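Local coordinates for 3-hydroxyacyl-CoA dehydrogenase (Archaeoglobus fulgidus, PDB 1ZEJ), which probably oxidises hydroxyl-bearing substrates, such as 3-hydroxyacyl-CoA or L-gulonate, with NAD+ as the hydride acceptor, and works as a homodimer, at residues 210-214 / 215-219; 178-181 / 182-186; 202-205 / 206-210; 168-172 / 173-177; 142-145 / 146-150. All blocks are in the same frame, centred on the assembly; numbering follows the deposited sequence. Where two conformers were deposited one is given.

Contact 1. Residues 210-214 / 215-219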
loop_
_atom_site.group_PDB
_atom_site.type_symbol
_atom_site.label_atom_id
_atom_site.label_comp_id
_atom_site.label_asym_id
_atom_site.label_seq_id
_atom_site.Cartn_x
_atom_site.Cartn_y
_atom_site.Cartn_z
ATOM N N LEU A 210 -4.932 2.022 -4.210
ATOM C CA LEU A 210 -5.396 3.206 -4.914
ATOM C C LEU A 210 -5.208 4.457 -4.028
ATOM O O LEU A 210 -4.740 5.465 -4.490
ATOM C CB LEU A 210 -6.866 3.066 -5.273
ATOM C CG LEU A 210 -7.092 2.329 -6.627
ATOM C CD1 LEU A 210 -6.810 0.915 -6.531
ATOM C CD2 LEU A 210 -8.545 2.534 -7.135
ATOM N N LEU A 211 -5.649 4.380 -2.779
ATOM C CA LEU A 211 -5.499 5.509 -1.861
ATOM C C LEU A 211 -4.042 5.854 -1.598
ATOM O O LEU A 211 -3.669 7.024 -1.563
ATOM C CB LEU A 211 -6.171 5.223 -0.526
ATOM C CG LEU A 211 -7.690 4.964 -0.509
ATOM C CD1 LEU A 211 -8.141 4.832 0.894
ATOM C CD2 LEU A 211 -8.344 6.152 -1.178
ATOM N N TYR A 212 -3.216 4.839 -1.387
ATOM C CA TYR A 212 -1.828 5.071 -1.069
ATOM C C TYR A 212 -1.054 5.535 -2.315
ATOM O O TYR A 212 -0.106 6.299 -2.206
ATOM C CB TYR A 212 -1.184 3.812 -0.470
ATOM C CG TYR A 212 -1.581 3.518 0.973
ATOM C CD1 TYR A 212 -2.613 4.180 1.608
ATOM C CD2 TYR A 212 -0.951 2.487 1.665
ATOM C CE1 TYR A 212 -3.002 3.829 2.937
ATOM C CE2 TYR A 212 -1.325 2.131 2.941
ATOM C CZ TYR A 212 -2.326 2.787 3.583
ATOM O OH TYR A 212 -2.585 2.408 4.876
ATOM N N THR A 213 -1.497 5.119 -3.504
ATOM C CA THR A 213 -0.918 5.619 -4.750
ATOM C C THR A 213 -1.153 7.112 -4.931
ATOM O O THR A 213 -0.232 7.857 -5.226
ATOM C CB THR A 213 -1.456 4.844 -5.966
ATOM O OG1 THR A 213 -0.983 3.497 -5.899
ATOM C CG2 THR A 213 -1.027 5.465 -7.272
ATOM N N LEU A 214 -2.382 7.555 -4.699
ATOM C CA LEU A 214 -2.773 8.927 -5.003
ATOM C C LEU A 214 -2.449 9.862 -3.860
ATOM O O LEU A 214 -2.071 11.019 -4.089
ATOM C CB LEU A 214 -4.276 8.959 -5.297
ATOM C CG LEU A 214 -4.706 8.298 -6.601
ATOM C CD1 LEU A 214 -6.199 8.463 -6.664
ATOM C CD2 LEU A 214 -4.094 8.922 -7.823
ATOM N N PHE A 215 -2.586 9.367 -2.629
ATOM C CA PHE A 215 -2.432 10.259 -1.447
ATOM C C PHE A 215 -1.330 9.898 -0.479
ATOM O O PHE A 215 -0.922 10.739 0.309
ATOM C CB PHE A 215 -3.779 10.380 -0.698
ATOM C CG PHE A 215 -4.933 10.671 -1.592
ATOM C CD1 PHE A 215 -5.118 11.950 -2.120
ATOM C CD2 PHE A 215 -5.818 9.661 -1.954
ATOM C CE1 PHE A 215 -6.161 12.207 -2.989
ATOM C CE2 PHE A 215 -6.879 9.915 -2.819
ATOM C CZ PHE A 215 -7.041 11.188 -3.332
ATOM N N GLY A 216 -0.827 8.668 -0.548
ATOM C CA GLY A 216 0.056 8.119 0.459
ATOM C C GLY A 216 -0.754 7.800 1.728
ATOM O O GLY A 216 -1.871 8.293 1.911
ATOM N N PRO A 217 -0.193 6.988 2.610
ATOM C CA PRO A 217 -0.890 6.686 3.869
ATOM C C PRO A 217 -1.071 7.906 4.805
ATOM O O PRO A 217 -2.044 7.979 5.549
ATOM C CB PRO A 217 0.012 5.616 4.503
ATOM C CG PRO A 217 1.408 5.870 3.943
ATOM C CD PRO A 217 1.121 6.318 2.517
ATOM N N LEU A 218 -0.149 8.842 4.791
ATOM C CA LEU A 218 -0.263 10.023 5.667
ATOM C C LEU A 218 -1.231 11.058 5.091
ATOM O O LEU A 218 -2.125 11.536 5.788
ATOM C CB LEU A 218 1.117 10.630 5.951
ATOM C CG LEU A 218 2.097 9.724 6.748
ATOM C CD1 LEU A 218 3.374 10.499 7.072
ATOM C CD2 LEU A 218 1.528 9.167 8.010
ATOM N N GLY A 219 -1.079 11.383 3.809
ATOM C CA GLY A 219 -2.062 12.215 3.102
ATOM C C GLY A 219 -3.465 11.647 3.212
ATOM O O GLY A 219 -4.395 12.391 3.516
#
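Pro217 sets its CB over one face of the Tyr212 ring, 3.9 Å from the ring centroid and 14° off the normal: a CH-pi contact at a glycine-proline kink in helix 197-224. The two side chains cross at about a right angle, and Pro217 CA lies 3.7 Å from Tyr212 CE1. Tyr212 carries CG beside its backbone N (chi1 -75°), which brings the phenol under the residue five places on. Replacing Tyr212 by an alanine would probably strip Pro217 CB of the face it rests on and leave Asn180 of the second subunit, now bonded to the tyrosine OH, without that mate. The backbone here is turning: the axes of 210-214 and 215-219 stand 79° apart. Phe215 N still makes an ordinary helical bond to Leu211 O, at 2.8 Å. Gly216 N reaches Tyr212 O at 3.0 Å from well above the carbonyl plane, and Gly216 itself has positive phi, a backbone shape that favours glycine. Past the kink, the amides of Leu218 and Gly219 are held by the carboxylate of Asp201 from the second subunit. On the Leu214 side, Phe215 turns one ring face to its neighbour, with Leu214 CB 3.9 Å from the centroid. Further round, Leu211 CD2 reaches the same ring more loosely, 4.4 Å from Phe215 CE2.

Contact 2. Residues 178-181 / 182-186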
loop_
_atom_site.group_PDB
_atom_site.type_symbol
_atom_site.label_atom_id
_atom_site.label_comp_id
_atom_site.label_asym_id
_atom_site.label_seq_id
_atom_site.Cartn_x
_atom_site.Cartn_y
_atom_site.Cartn_z
ATOM N N ARG A 178 11.098 -1.585 4.647
ATOM C CA ARG A 178 10.439 -1.514 5.970
ATOM C C ARG A 178 8.942 -1.645 5.806
ATOM O O ARG A 178 8.308 -2.383 6.540
ATOM C CB ARG A 178 10.818 -0.197 6.673
ATOM C CG ARG A 178 12.249 -0.243 7.239
ATOM C CD ARG A 178 12.619 1.107 7.862
ATOM N NE ARG A 178 11.798 1.388 9.036
ATOM C CZ ARG A 178 12.031 2.411 9.835
ATOM N NH1 ARG A 178 13.041 3.232 9.571
ATOM N NH2 ARG A 178 11.274 2.603 10.887
ATOM N N PHE A 179 8.369 -0.897 4.860
ATOM C CA PHE A 179 6.935 -0.957 4.607
ATOM C C PHE A 179 6.514 -2.323 4.065
ATOM O O PHE A 179 5.508 -2.837 4.477
ATOM C CB PHE A 179 6.439 0.130 3.661
ATOM C CG PHE A 179 6.192 1.446 4.330
ATOM C CD1 PHE A 179 5.312 1.540 5.397
ATOM C CD2 PHE A 179 6.880 2.582 3.911
ATOM C CE1 PHE A 179 5.088 2.744 5.988
ATOM C CE2 PHE A 179 6.641 3.781 4.511
ATOM C CZ PHE A 179 5.758 3.869 5.537
ATOM N N ASN A 180 7.298 -2.904 3.163
ATOM C CA ASN A 180 6.961 -4.221 2.609
ATOM C C ASN A 180 6.934 -5.291 3.718
ATOM O O ASN A 180 6.038 -6.140 3.755
ATOM C CB ASN A 180 8.015 -4.539 1.559
ATOM C CG ASN A 180 7.630 -5.594 0.634
ATOM O OD1 ASN A 180 8.413 -6.543 0.429
ATOM N ND2 ASN A 180 6.429 -5.502 0.063
ATOM N N ALA A 181 7.918 -5.250 4.627
ATOM C CA ALA A 181 7.967 -6.179 5.759
ATOM C C ALA A 181 6.821 -5.971 6.742
ATOM O O ALA A 181 6.246 -6.931 7.238
ATOM C CB ALA A 181 9.277 -6.067 6.478
ATOM N N ALA A 182 6.474 -4.729 7.029
ATOM C CA ALA A 182 5.335 -4.448 7.886
ATOM C C ALA A 182 4.046 -4.968 7.297
ATOM O O ALA A 182 3.234 -5.562 8.007
ATOM C CB ALA A 182 5.223 -2.934 8.173
ATOM N N VAL A 183 3.826 -4.725 6.001
ATOM C CA VAL A 183 2.624 -5.231 5.341
ATOM C C VAL A 183 2.643 -6.778 5.274
ATOM O O VAL A 183 1.630 -7.426 5.556
ATOM C CB VAL A 183 2.424 -4.635 3.930
ATOM C CG1 VAL A 183 1.302 -5.323 3.202
ATOM C CG2 VAL A 183 2.120 -3.176 4.045
ATOM N N LEU A 184 3.782 -7.355 4.917
ATOM C CA LEU A 184 3.876 -8.812 4.807
ATOM C C LEU A 184 3.713 -9.517 6.143
ATOM O O LEU A 184 3.120 -10.601 6.201
ATOM C CB LEU A 184 5.137 -9.232 4.087
ATOM C CG LEU A 184 5.144 -8.877 2.572
ATOM C CD1 LEU A 184 6.485 -9.179 1.966
ATOM C CD2 LEU A 184 4.052 -9.630 1.812
ATOM N N SER A 185 4.212 -8.910 7.225
ATOM C CA SER A 185 4.034 -9.482 8.548
ATOM C C SER A 185 2.548 -9.543 8.911
ATOM O O SER A 185 2.071 -10.556 9.430
ATOM C CB SER A 185 4.798 -8.675 9.568
ATOM O OG SER A 185 6.178 -8.948 9.446
ATOM N N GLU A 186 1.813 -8.464 8.629
ATOM C CA GLU A 186 0.372 -8.447 8.871
ATOM C C GLU A 186 -0.371 -9.463 7.969
ATOM O O GLU A 186 -1.257 -10.195 8.437
ATOM C CB GLU A 186 -0.239 -7.053 8.697
ATOM C CG GLU A 186 -1.690 -6.933 9.164
ATOM C CD GLU A 186 -1.917 -7.210 10.653
ATOM O OE1 GLU A 186 -1.010 -7.040 11.483
ATOM O OE2 GLU A 186 -3.053 -7.555 11.014
#
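Leu184 leans its CD1 against the amide of Asn180, one helical turn back, with the methyl 3.6 Å from Asn180 OD1. Asn180 reaches it because CG stands opposite the backbone N (chi1 -162°); its ND2 end goes to Tyr212 of the second subunit. Leu184 CG also lies close to a backbone oxygen, 3.1 Å from Asn180 O, the same atom that accepts from Leu184 N at 2.8 Å. Val183 does something similar one residue earlier: its N-H points almost straight at Phe179 O (3.0 Å, 168°), and its CG2 brushes that oxygen at 3.4 Å. Ala182 N on Arg178 O and Ser185 N on Ala181 O complete an unbroken run of alpha-helical bonds, which fixes where each of these side chains leaves the helix. Farther out, across the dimer interface, Arg178 NE forms a salt bridge with Glu186 of the second subunit, and Glu186 does the same with Arg178 of that subunit. Within its own chain, Glu186 OE1 is also bridged to Arg189 and Lys244. Helix 175-193 follows strand 166-171 after a short turn and leads on to helix 197-224, against whose Trp204 Val183 packs; Trp204 of the second subunit meets Phe179 edge-to-face.

Contact 3. Residues 202-205 / 206-210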
loop_
_atom_site.group_PDB
_atom_site.type_symbol
_atom_site.label_atom_id
_atom_site.label_comp_id
_atom_site.label_asym_id
_atom_site.label_seq_id
_atom_site.Cartn_x
_atom_site.Cartn_y
_atom_site.Cartn_z
ATOM N N ARG A 202 -6.896 -8.487 -2.568
ATOM C CA ARG A 202 -8.031 -7.723 -3.096
ATOM C C ARG A 202 -8.270 -6.437 -2.306
ATOM O O ARG A 202 -8.693 -5.448 -2.897
ATOM C CB ARG A 202 -9.286 -8.591 -3.165
ATOM C CG ARG A 202 -9.206 -9.542 -4.376
ATOM C CD ARG A 202 -10.224 -10.620 -4.400
ATOM N NE ARG A 202 -11.545 -10.139 -4.722
ATOM C CZ ARG A 202 -12.517 -10.008 -3.839
ATOM N NH1 ARG A 202 -12.307 -10.355 -2.579
ATOM N NH2 ARG A 202 -13.717 -9.561 -4.226
ATOM N N VAL A 203 -8.037 -6.445 -0.988
ATOM C CA VAL A 203 -8.202 -5.205 -0.211
ATOM C C VAL A 203 -7.201 -4.108 -0.579
ATOM O O VAL A 203 -7.473 -2.904 -0.360
ATOM C CB VAL A 203 -8.283 -5.420 1.314
ATOM C CG1 VAL A 203 -9.448 -6.344 1.638
ATOM C CG2 VAL A 203 -7.017 -5.939 1.949
ATOM N N TRP A 204 -6.075 -4.514 -1.176
ATOM C CA TRP A 204 -5.121 -3.605 -1.746
ATOM C C TRP A 204 -5.472 -3.247 -3.185
ATOM O O TRP A 204 -5.522 -2.057 -3.546
ATOM C CB TRP A 204 -3.718 -4.207 -1.700
ATOM C CG TRP A 204 -3.142 -4.208 -0.350
ATOM C CD1 TRP A 204 -3.149 -5.232 0.565
ATOM C CD2 TRP A 204 -2.486 -3.120 0.256
ATOM N NE1 TRP A 204 -2.515 -4.830 1.723
ATOM C CE2 TRP A 204 -2.092 -3.533 1.552
ATOM C CE3 TRP A 204 -2.186 -1.811 -0.162
ATOM C CZ2 TRP A 204 -1.404 -2.700 2.407
ATOM C CZ3 TRP A 204 -1.529 -0.975 0.717
ATOM C CH2 TRP A 204 -1.122 -1.427 1.967
ATOM N N LYS A 205 -5.718 -4.239 -4.004
ATOM C CA LYS A 205 -5.890 -3.984 -5.436
ATOM C C LYS A 205 -7.138 -3.151 -5.710
ATOM O O LYS A 205 -7.163 -2.380 -6.669
ATOM C CB LYS A 205 -5.965 -5.278 -6.211
ATOM C CG LYS A 205 -4.646 -6.042 -6.294
ATOM C CD LYS A 205 -4.849 -7.464 -6.764
ATOM C CE LYS A 205 -4.832 -7.600 -8.205
ATOM N NZ LYS A 205 -4.644 -9.072 -8.561
ATOM N N HIS A 206 -8.160 -3.283 -4.865
ATOM C CA HIS A 206 -9.438 -2.559 -5.075
ATOM C C HIS A 206 -9.687 -1.425 -4.136
ATOM O O HIS A 206 -10.768 -0.849 -4.174
ATOM C CB HIS A 206 -10.597 -3.512 -4.975
ATOM C CG HIS A 206 -10.490 -4.622 -5.961
ATOM N ND1 HIS A 206 -10.499 -4.395 -7.321
ATOM C CD2 HIS A 206 -10.258 -5.944 -5.800
ATOM C CE1 HIS A 206 -10.336 -5.543 -7.954
ATOM N NE2 HIS A 206 -10.184 -6.499 -7.054
ATOM N N HIS A 207 -8.726 -1.141 -3.263
ATOM C CA HIS A 207 -8.874 -0.048 -2.316
ATOM C C HIS A 207 -7.581 0.591 -1.822
ATOM O O HIS A 207 -7.262 1.691 -2.255
ATOM C CB HIS A 207 -9.720 -0.494 -1.142
ATOM C CG HIS A 207 -10.016 0.602 -0.169
ATOM N ND1 HIS A 207 -10.804 1.684 -0.495
ATOM C CD2 HIS A 207 -9.569 0.821 1.088
ATOM C CE1 HIS A 207 -10.868 2.493 0.543
ATOM N NE2 HIS A 207 -10.099 2.009 1.503
ATOM N N LEU A 208 -6.838 -0.068 -0.924
ATOM C CA LEU A 208 -5.752 0.602 -0.246
ATOM C C LEU A 208 -4.647 1.020 -1.161
ATOM O O LEU A 208 -4.013 2.052 -0.945
ATOM C CB LEU A 208 -5.150 -0.245 0.881
ATOM C CG LEU A 208 -5.725 -0.041 2.280
ATOM C CD1 LEU A 208 -4.753 -0.694 3.276
ATOM C CD2 LEU A 208 -5.956 1.454 2.668
ATOM N N GLY A 209 -4.412 0.224 -2.200
ATOM C CA GLY A 209 -3.331 0.557 -3.137
ATOM C C GLY A 209 -3.664 1.848 -3.882
ATOM O O GLY A 209 -2.805 2.646 -4.180
ATOM N N LEU A 210 -4.932 2.022 -4.210
ATOM C CA LEU A 210 -5.396 3.206 -4.914
ATOM C C LEU A 210 -5.208 4.457 -4.028
ATOM O O LEU A 210 -4.740 5.465 -4.490
ATOM C CB LEU A 210 -6.866 3.066 -5.273
ATOM C CG LEU A 210 -7.092 2.329 -6.627
ATOM C CD1 LEU A 210 -6.810 0.915 -6.531
ATOM C CD2 LEU A 210 -8.545 2.534 -7.135
#
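Leu208 places CB 3.5 Å above the plane of the Trp204 indole, offset toward the rim and 3.9 Å from the centroid of the six-membered ring, while Gly209 CA sits at the indole edge in its plane. Trp204 holds CG beside its backbone N (chi1 -74°), which swings the indole to where Leu208 CD1 can also lie along it, 3.9 Å from Trp204 CH2. His206 is approached differently: Arg202 CB meets its imidazole at the edge, in plane, 3.9 Å from His206 CD2, and Lys205 CB lies over a face. The imidazole and the Arg202 guanidinium are turned 64° apart, the latter drawn off to Asp199 and to Glu166 of the second subunit. All this rides on a wider, pi-type turn in helix 197-224. Leu208 N skips a residue to bond Val203 O at 3.0 Å, straight (178°) and in the carbonyl plane; Gly209 N does likewise, landing on a lone pair of Trp204 O at 2.9 Å. A CB on Gly209 would clash with that oxygen. The indole also meets Phe179 and Tyr212 of the second subunit edge-to-face, at the dimer interface. Leu210 brings its CD1 back to 3.3 Å from Lys205 O.

Contact 4. Residues 168-172 / 173-177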
loop_
_atom_site.group_PDB
_atom_site.type_symbol
_atom_site.label_atom_id
_atom_site.label_comp_id
_atom_site.label_asym_id
_atom_site.label_seq_id
_atom_site.Cartn_x
_atom_site.Cartn_y
_atom_site.Cartn_z
ATOM N N VAL A 168 14.313 9.323 -2.623
ATOM C CA VAL A 168 14.108 9.401 -1.191
ATOM C C VAL A 168 15.407 8.960 -0.496
ATOM O O VAL A 168 15.957 7.903 -0.825
ATOM C CB VAL A 168 12.931 8.490 -0.715
ATOM C CG1 VAL A 168 12.798 8.517 0.789
ATOM C CG2 VAL A 168 11.612 8.939 -1.319
ATOM N N VAL A 169 15.886 9.791 0.441
ATOM C CA VAL A 169 17.105 9.501 1.201
ATOM C C VAL A 169 16.716 8.918 2.539
ATOM O O VAL A 169 15.881 9.512 3.215
ATOM C CB VAL A 169 17.942 10.787 1.419
ATOM C CG1 VAL A 169 19.233 10.433 2.148
ATOM C CG2 VAL A 169 18.273 11.472 0.103
ATOM N N CYS A 170 17.317 7.781 2.900
ATOM C CA CYS A 170 16.930 6.953 4.046
ATOM C C CYS A 170 18.198 6.783 4.862
ATOM O O CYS A 170 19.244 6.695 4.266
ATOM C CB CYS A 170 16.553 5.483 3.618
ATOM S SG CYS A 170 15.524 5.271 2.379
ATOM N N LYS A 171 18.079 6.677 6.179
ATOM C CA LYS A 171 19.208 6.356 7.051
ATOM C C LYS A 171 19.210 4.877 7.390
ATOM O O LYS A 171 18.238 4.346 7.928
ATOM C CB LYS A 171 19.199 7.206 8.335
ATOM C CG LYS A 171 19.590 8.667 8.135
ATOM C CD LYS A 171 20.134 9.299 9.456
ATOM C CE LYS A 171 20.352 10.839 9.325
ATOM N NZ LYS A 171 19.083 11.582 9.073
ATOM N N GLY A 172 20.304 4.210 7.058
ATOM C CA GLY A 172 20.579 2.847 7.469
ATOM C C GLY A 172 19.784 1.749 6.800
ATOM O O GLY A 172 20.369 0.713 6.442
ATOM N N GLN A 173 18.464 1.935 6.659
ATOM C CA GLN A 173 17.570 0.914 6.044
ATOM C C GLN A 173 16.661 1.549 5.033
ATOM O O GLN A 173 16.193 2.656 5.237
ATOM C CB GLN A 173 16.673 0.204 7.068
ATOM C CG GLN A 173 17.421 -0.520 8.131
ATOM C CD GLN A 173 16.540 -1.168 9.139
ATOM O OE1 GLN A 173 15.383 -1.499 8.869
ATOM N NE2 GLN A 173 17.077 -1.356 10.331
ATOM N N SER A 174 16.356 0.798 3.996
ATOM C CA SER A 174 15.325 1.154 3.030
ATOM C C SER A 174 13.913 1.308 3.639
ATOM O O SER A 174 13.420 0.395 4.326
ATOM C CB SER A 174 15.263 0.072 1.936
ATOM O OG SER A 174 14.067 0.140 1.196
ATOM N N LEU A 175 13.231 2.403 3.297
ATOM C CA LEU A 175 11.849 2.635 3.727
ATOM C C LEU A 175 10.883 1.710 3.026
ATOM O O LEU A 175 9.958 1.176 3.623
ATOM C CB LEU A 175 11.434 4.096 3.480
ATOM C CG LEU A 175 12.265 5.208 4.151
ATOM C CD1 LEU A 175 11.585 6.558 3.916
ATOM C CD2 LEU A 175 12.443 5.002 5.629
ATOM N N VAL A 176 11.114 1.478 1.735
ATOM C CA VAL A 176 10.374 0.494 0.992
ATOM C C VAL A 176 10.463 -0.888 1.612
ATOM O O VAL A 176 9.442 -1.536 1.743
ATOM C CB VAL A 176 10.868 0.414 -0.501
ATOM C CG1 VAL A 176 10.238 -0.781 -1.198
ATOM C CG2 VAL A 176 10.556 1.723 -1.214
ATOM N N ASN A 177 11.649 -1.362 1.983
ATOM C CA ASN A 177 11.816 -2.697 2.599
ATOM C C ASN A 177 11.046 -2.711 3.922
ATOM O O ASN A 177 10.388 -3.690 4.285
ATOM C CB ASN A 177 13.292 -3.022 2.818
ATOM C CG ASN A 177 14.008 -3.468 1.524
ATOM O OD1 ASN A 177 13.386 -3.595 0.478
ATOM N ND2 ASN A 177 15.325 -3.669 1.615
HETATM O O HOH W 1 15.219 3.592 7.606
#
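Lys171 O is gripped twice: by Gln173 N at 2.7 Å and by a water that donates to it at 3.1 Å. The first bond closes a classic gamma turn, with Gly172 at its corner in the positive-phi backbone shape that favours glycine; the amide comes in almost at a right angle to the C=O bond (96°), as so tight a turn demands. The water donates its other proton to Gln173 O at 2.7 Å and so bridges the two carbonyls. This turn ends strand 166-171, one of the two outermost strands of the NAD-binding sheet within the chain, and sends the chain into helix 175-193 of the C-terminal region. Ser174 is the N-cap of that helix: its OG accepts from Asn177 N at 3.0 Å and nearly straight (168°). The same hydroxyl is bonded to Glu141 OE1 on the adjacent strand, and Glu141 OE2 takes Val176 N, so one carboxylate braces both the cap and the first turn. Ser174 also touches His129, predicted to matter for catalysis, and Asn177 ND2 bonds the carbonyl of Ser108, a predicted NAD+ site. The rest of the contact is apolar. Val168 and Cys170, two apart on the strand, both point toward 173-177 and meet Leu175 there. Cys170 holds SG beside its backbone N (chi1 -49°), which sets the sulfur 3.7 Å from Leu175 CG. Val168 crosses the leucine at about a right angle, its CG1 meeting Leu175 CD1 at 3.9 Å.

Contact 5. Residues 142-145 / 146-150; sequences IVIS and RFTDS
Ser145 turns its hydroxyl edge-on to the Phe147 ring: OG lies in the ring plane, 3.5 Å from Phe147 CD2. Its chi1 of 82° tucks OG between the backbone N and the carbonyl carbon, where it accepts the N-H of Phe147 at 3.0 Å. Arg146 runs out extended alongside the phenylalanine. Its CG lies over a face of the ring, 3.8 Å above the plane, and Phe147 CE2 sits over the centre of the guanidinium, whose NH2 is bridged to Glu117. The serine hydroxyl thus makes an ST turn as the chain leaves strand 139-144, within a beta turn closed only weakly by Thr148 N on Ser145 O. Thr148 points back toward the strand end; its OG1 takes Ser145 N at 3.0 Å and is also bonded to Phe125 O on the neighbouring strand. A valine in place of Ser145 removes OG, so the Phe147 N-H would probably lose its acceptor and the ST turn would be free to open. Ile144 CB rests on the threonine hydroxyl, 3.8 Å from Thr148 OG1. Asp149 is the N-cap of helix 150-162: its side chain caps a backbone N of the first turn, and OD1 is also bonded to Thr152 OG1.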
loop_
_atom_site.group_PDB
_atom_site.type_symbol
_atom_site.label_atom_id
_atom_site.label_comp_id
_atom_site.label_asym_id
_atom_site.label_seq_id
_atom_site.Cartn_x
_atom_site.Cartn_y
_atom_site.Cartn_z
ATOM N N ILE A 142 18.171 6.396 -1.700
ATOM C CA ILE A 142 19.558 6.454 -1.249
ATOM C C ILE A 142 19.554 6.041 0.190
ATOM O O ILE A 142 18.804 6.629 0.978
ATOM C CB ILE A 142 20.104 7.869 -1.378
ATOM C CG1 ILE A 142 20.176 8.248 -2.874
ATOM C CG2 ILE A 142 21.443 8.012 -0.630
ATOM C CD1 ILE A 142 20.544 9.656 -3.145
ATOM N N VAL A 143 20.391 5.063 0.537
ATOM C CA VAL A 143 20.418 4.543 1.887
ATOM C C VAL A 143 21.809 4.839 2.432
ATOM O O VAL A 143 22.789 4.290 1.956
ATOM C CB VAL A 143 20.105 3.059 1.914
ATOM C CG1 VAL A 143 20.020 2.552 3.359
ATOM C CG2 VAL A 143 18.793 2.768 1.194
ATOM N N ILE A 144 21.875 5.729 3.406
ATOM C CA ILE A 144 23.145 6.167 3.925
ATOM C C ILE A 144 23.605 5.385 5.164
ATOM O O ILE A 144 22.810 4.899 5.970
ATOM C CB ILE A 144 23.182 7.689 4.132
ATOM C CG1 ILE A 144 22.333 8.154 5.305
ATOM C CG2 ILE A 144 22.737 8.401 2.834
ATOM C CD1 ILE A 144 22.713 9.512 5.769
ATOM N N SER A 145 24.910 5.268 5.302
ATOM C CA SER A 145 25.481 4.686 6.499
ATOM C C SER A 145 25.743 5.808 7.493
ATOM O O SER A 145 25.604 6.989 7.143
ATOM C CB SER A 145 26.749 3.952 6.158
ATOM O OG SER A 145 27.868 4.824 6.057
ATOM N N ARG A 146 26.168 5.438 8.705
ATOM C CA ARG A 146 26.646 6.448 9.702
ATOM C C ARG A 146 27.897 7.189 9.269
ATOM O O ARG A 146 28.203 8.220 9.808
ATOM C CB ARG A 146 26.866 5.812 11.072
ATOM C CG ARG A 146 27.897 4.716 11.156
ATOM C CD ARG A 146 27.729 3.984 12.486
ATOM N NE ARG A 146 28.922 3.229 12.835
ATOM C CZ ARG A 146 29.167 1.988 12.428
ATOM N NH1 ARG A 146 28.327 1.355 11.609
ATOM N NH2 ARG A 146 30.281 1.389 12.810
ATOM N N PHE A 147 28.575 6.705 8.243
ATOM C CA PHE A 147 29.793 7.325 7.739
ATOM C C PHE A 147 29.597 8.294 6.602
ATOM O O PHE A 147 30.437 9.130 6.357
ATOM C CB PHE A 147 30.774 6.272 7.242
ATOM C CG PHE A 147 31.137 5.209 8.255
ATOM C CD1 PHE A 147 32.230 5.359 9.075
ATOM C CD2 PHE A 147 30.420 4.004 8.318
ATOM C CE1 PHE A 147 32.577 4.357 10.006
ATOM C CE2 PHE A 147 30.786 2.991 9.233
ATOM C CZ PHE A 147 31.860 3.174 10.067
ATOM N N THR A 148 28.544 8.109 5.827
ATOM C CA THR A 148 28.341 8.824 4.592
ATOM C C THR A 148 28.303 10.334 4.871
ATOM O O THR A 148 27.568 10.812 5.771
ATOM C CB THR A 148 26.996 8.418 3.931
ATOM O OG1 THR A 148 26.865 6.981 3.803
ATOM C CG2 THR A 148 26.882 9.084 2.575
ATOM N N ASP A 149 29.040 11.107 4.100
ATOM C CA ASP A 149 28.965 12.571 4.279
ATOM C C ASP A 149 27.878 13.218 3.446
ATOM O O ASP A 149 27.361 12.628 2.502
ATOM C CB ASP A 149 30.321 13.223 4.072
ATOM C CG ASP A 149 30.847 13.073 2.692
ATOM O OD1 ASP A 149 30.061 12.880 1.743
ATOM O OD2 ASP A 149 32.083 13.205 2.552
ATOM N N SER A 150 27.517 14.439 3.806
ATOM C CA SER A 150 26.408 15.143 3.164
ATOM C C SER A 150 26.648 15.485 1.695
ATOM O O SER A 150 25.709 15.503 0.894
ATOM C CB SER A 150 26.172 16.489 3.861
ATOM O OG SER A 150 25.315 17.294 3.067
#

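Contacts 5 and 4 lie on neighbouring strands of the NAD-binding sheet, centres 11 Å apart, joined by a probable hydrogen bond from Cys170 N to Ile142 O (2.7 Å). Contact 4 leads into contact 2 along helix 175-193, where Gln173 OE1 is 3.7 Å from Arg178 CG. Contacts 3 and 1 share Leu210 on helix 197-224 and meet again at Trp204 CZ3 and Tyr212 CD2, 3.6 Å apart; Val183 CG1 of contact 2 packs 3.9 Å from Trp204 CZ2. Contacts 1 to 4 touch the second subunit. The side chain of His129, predicted to be important for catalysis, is about 3 Å from that of Ser174 (contact 4) and about 8 Å from that of Asn180 (contact 2).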